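Local atomic coordinates of ESSB (Staphylococcus aureus, PDB entry 4ANN), a protein that is a membrane component of the type VII (Ess) secretion system of this bacterium, thought to be required for secretion of EsxA and EsxB. Residues Arg22-His33 with Thr122-Pro131. Sequence-based numbering, arbitrary orientation.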
# COMPACT_ATOMS: atom_id res chain seq x y z
N ARG A 22 -4.53 -15.71 -0.34
CA ARG A 22 -5.82 -15.08 -0.48
C ARG A 22 -6.77 -16.05 -1.17
O ARG A 22 -6.41 -16.70 -2.16
CB ARG A 22 -5.60 -13.84 -1.35
CG ARG A 22 -6.88 -13.18 -1.70
CD ARG A 22 -6.61 -12.05 -2.72
NE ARG A 22 -7.90 -11.47 -2.99
CZ ARG A 22 -8.05 -10.49 -3.89
NH1 ARG A 22 -7.04 -10.04 -4.58
NH2 ARG A 22 -9.29 -10.00 -4.05
N GLU A 23 -8.04 -16.12 -0.72
CA GLU A 23 -9.06 -16.93 -1.37
C GLU A 23 -10.13 -16.03 -1.90
O GLU A 23 -10.62 -15.12 -1.21
CB GLU A 23 -9.66 -17.95 -0.39
CG GLU A 23 -10.75 -18.81 -1.06
CD GLU A 23 -11.33 -19.84 -0.18
OE1 GLU A 23 -10.49 -20.66 0.23
OE2 GLU A 23 -12.54 -19.91 0.09
N ILE A 24 -10.52 -16.27 -3.14
CA ILE A 24 -11.60 -15.52 -3.84
C ILE A 24 -12.69 -16.49 -4.20
O ILE A 24 -12.48 -17.37 -5.04
CB ILE A 24 -11.05 -14.84 -5.11
CG1 ILE A 24 -9.90 -13.88 -4.77
CG2 ILE A 24 -12.20 -14.18 -5.90
CD1 ILE A 24 -9.14 -13.40 -5.95
N PRO A 25 -13.88 -16.38 -3.61
CA PRO A 25 -14.97 -17.34 -4.00
C PRO A 25 -15.36 -17.11 -5.43
O PRO A 25 -15.51 -15.98 -5.91
CB PRO A 25 -16.10 -16.99 -3.04
CG PRO A 25 -15.47 -16.24 -1.94
CD PRO A 25 -14.28 -15.46 -2.51
N LYS A 26 -15.61 -18.19 -6.18
CA LYS A 26 -16.01 -18.02 -7.58
C LYS A 26 -17.34 -17.26 -7.77
O LYS A 26 -17.51 -16.54 -8.74
CB LYS A 26 -16.09 -19.38 -8.21
CG LYS A 26 -14.72 -19.89 -8.63
CD LYS A 26 -14.84 -21.26 -9.24
CE LYS A 26 -13.49 -21.77 -9.74
NZ LYS A 26 -13.59 -23.11 -10.35
N SER A 27 -18.28 -17.46 -6.87
CA SER A 27 -19.55 -16.77 -7.10
C SER A 27 -19.39 -15.29 -6.94
O SER A 27 -20.26 -14.56 -7.36
CB SER A 27 -20.58 -17.28 -6.11
OG SER A 27 -20.14 -17.08 -4.77
N SER A 28 -18.30 -14.80 -6.36
CA SER A 28 -18.07 -13.35 -6.24
C SER A 28 -17.67 -12.75 -7.58
O SER A 28 -17.71 -11.51 -7.68
CB SER A 28 -17.07 -13.02 -5.15
OG SER A 28 -15.71 -13.28 -5.51
N ILE A 29 -17.27 -13.56 -8.56
CA ILE A 29 -16.73 -13.16 -9.86
C ILE A 29 -17.81 -13.45 -10.91
O ILE A 29 -18.29 -14.61 -10.94
CB ILE A 29 -15.43 -13.90 -10.22
CG1 ILE A 29 -14.38 -13.81 -9.08
CG2 ILE A 29 -14.82 -13.47 -11.55
CD1 ILE A 29 -14.05 -12.32 -8.85
N LYS A 30 -18.16 -12.46 -11.72
CA LYS A 30 -19.04 -12.80 -12.87
C LYS A 30 -18.46 -13.92 -13.69
O LYS A 30 -17.25 -13.84 -14.00
CB LYS A 30 -19.22 -11.56 -13.78
CG LYS A 30 -20.15 -10.54 -13.10
CD LYS A 30 -20.59 -9.48 -14.08
N PRO A 31 -19.24 -14.90 -14.14
CA PRO A 31 -18.64 -15.96 -14.98
C PRO A 31 -17.89 -15.43 -16.20
O PRO A 31 -16.85 -15.97 -16.61
CB PRO A 31 -19.87 -16.80 -15.39
CG PRO A 31 -20.75 -16.63 -14.20
CD PRO A 31 -20.64 -15.17 -13.87
N GLU A 32 -18.36 -14.33 -16.79
CA GLU A 32 -17.65 -13.85 -17.94
C GLU A 32 -16.33 -13.17 -17.60
O GLU A 32 -15.65 -12.70 -18.50
CB GLU A 32 -18.50 -12.77 -18.67
CG GLU A 32 -18.91 -11.71 -17.62
CD GLU A 32 -20.29 -11.90 -17.05
OE1 GLU A 32 -20.81 -13.02 -16.72
OE2 GLU A 32 -20.90 -10.80 -16.91
N HIS A 33 -15.98 -13.02 -16.34
CA HIS A 33 -14.75 -12.47 -15.89
C HIS A 33 -13.79 -13.56 -15.39
O HIS A 33 -12.67 -13.22 -14.98
CB HIS A 33 -14.99 -11.47 -14.77
CG HIS A 33 -15.68 -10.25 -15.23
ND1 HIS A 33 -16.38 -9.43 -14.35
CD2 HIS A 33 -15.78 -9.71 -16.46
CE1 HIS A 33 -16.90 -8.42 -15.03
NE2 HIS A 33 -16.55 -8.56 -16.31
N THR A 122 -1.75 -7.22 -2.23
CA THR A 122 -3.07 -7.58 -2.71
C THR A 122 -3.43 -6.78 -3.96
O THR A 122 -3.23 -5.56 -3.98
CB THR A 122 -4.10 -7.30 -1.62
OG1 THR A 122 -3.71 -8.07 -0.45
CG2 THR A 122 -5.48 -7.80 -2.01
N ARG A 123 -3.98 -7.43 -4.96
CA ARG A 123 -4.43 -6.74 -6.16
C ARG A 123 -5.93 -6.96 -6.40
O ARG A 123 -6.37 -8.09 -6.36
CB ARG A 123 -3.85 -7.25 -7.43
CG ARG A 123 -2.48 -7.66 -7.38
CD ARG A 123 -1.89 -8.05 -8.73
NE ARG A 123 -0.61 -8.62 -8.64
CZ ARG A 123 0.12 -9.06 -9.65
NH1 ARG A 123 -0.34 -8.98 -10.89
NH2 ARG A 123 1.31 -9.59 -9.45
N GLY A 124 -6.65 -5.90 -6.64
CA GLY A 124 -7.96 -6.04 -7.27
C GLY A 124 -7.90 -5.72 -8.72
O GLY A 124 -6.84 -5.37 -9.29
N LEU A 125 -9.06 -5.83 -9.38
CA LEU A 125 -9.22 -5.50 -10.78
C LEU A 125 -10.46 -4.68 -10.93
O LEU A 125 -11.51 -5.13 -10.48
CB LEU A 125 -9.38 -6.73 -11.61
CG LEU A 125 -8.16 -7.57 -11.81
CD1 LEU A 125 -8.62 -8.89 -12.43
CD2 LEU A 125 -7.13 -6.84 -12.69
N GLN A 126 -10.29 -3.53 -11.58
CA GLN A 126 -11.42 -2.62 -11.71
C GLN A 126 -12.62 -3.31 -12.29
O GLN A 126 -12.51 -4.01 -13.30
CB GLN A 126 -11.00 -1.43 -12.58
CG GLN A 126 -9.84 -0.74 -11.84
CD GLN A 126 -10.42 0.58 -11.34
OE1 GLN A 126 -11.36 0.58 -10.56
NE2 GLN A 126 -9.81 1.62 -11.91
N ASN A 127 -13.76 -3.14 -11.62
CA ASN A 127 -15.03 -3.58 -12.16
C ASN A 127 -15.10 -5.10 -12.16
O ASN A 127 -16.09 -5.58 -12.70
CB ASN A 127 -15.30 -3.09 -13.59
CG ASN A 127 -15.23 -1.60 -13.75
OD1 ASN A 127 -14.66 -1.03 -14.69
ND2 ASN A 127 -15.85 -0.89 -12.81
N VAL A 128 -14.14 -5.77 -11.53
CA VAL A 128 -14.07 -7.22 -11.60
C VAL A 128 -13.96 -7.93 -10.26
O VAL A 128 -14.69 -8.86 -10.01
CB VAL A 128 -12.90 -7.63 -12.51
CG1 VAL A 128 -12.71 -9.11 -12.44
CG2 VAL A 128 -13.18 -7.19 -13.93
N VAL A 129 -12.97 -7.49 -9.44
CA VAL A 129 -12.82 -8.08 -8.12
C VAL A 129 -12.23 -7.04 -7.18
O VAL A 129 -11.39 -6.20 -7.60
CB VAL A 129 -12.01 -9.39 -8.15
CG1 VAL A 129 -10.56 -9.15 -8.53
CG2 VAL A 129 -12.06 -10.10 -6.80
N ASP A 130 -12.63 -7.09 -5.94
CA ASP A 130 -12.14 -6.24 -4.86
C ASP A 130 -10.66 -6.50 -4.64
O ASP A 130 -10.13 -7.56 -5.07
CB ASP A 130 -12.94 -6.52 -3.58
CG ASP A 130 -14.34 -5.96 -3.59
OD1 ASP A 130 -14.68 -5.14 -4.47
OD2 ASP A 130 -15.12 -6.37 -2.67
N PRO A 131 -9.89 -5.58 -4.01
CA PRO A 131 -10.36 -4.36 -3.38
C PRO A 131 -10.81 -3.29 -4.38
O PRO A 131 -10.34 -3.17 -5.50
CB PRO A 131 -9.15 -3.84 -2.56
CG PRO A 131 -7.98 -4.50 -3.24
CD PRO A 131 -8.49 -5.83 -3.69
O HOH W 1 -4.13 -10.45 -4.83
O HOH W 2 -16.24 -9.29 -7.57
O HOH W 3 -16.69 -9.88 -11.63
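Arg22, on strand 21-25 at the edge of a three-stranded antiparallel sheet with 58-63 and 50-54 in the cytoplasmic segment of EssB, bonds Arg123 O and Asp130 O, which flank in the chain a classic beta bulge where Val128 and Val129 both face Leu125; it illustrates how one guanidinium can tie a strand to a loop. Its chain is fully extended, CG anti to the backbone N (chi1 173°), and delivers the flat group to the two carbonyls at its edge. NH1 donates to Arg123 O at 2.7 Å, almost exactly in the guanidinium plane, whereas NH2 donates to Asp130 O at 2.8 Å from a slight tilt; both nitrogens lie above the carbonyl planes they serve. Ile24 CD1 sits over the centre of one guanidinium face and Thr122 CG2 lies over the opposite face, so the flat group is sandwiched between two methyls.

The tight part is apolar: alongside, Ile29 CD1 presses on Val129 CG2 of the bulge at 3.6 Å, with Ile24 CG2 completing the patch from 4.2 Å. Beyond it the contact becomes looser and watery. Val128 CG2 rests over the His33 ring in a CH-pi contact, 4.0 Å from the centroid, while Glu32 CG lies on the opposite face. Two waters bridge the segments here, and Val128 O accepts from both. One also donates to Ser28 O; the other accepts from Lys30 N and lies in the His33 ring plane, its oxygen 2.8 Å from ND1.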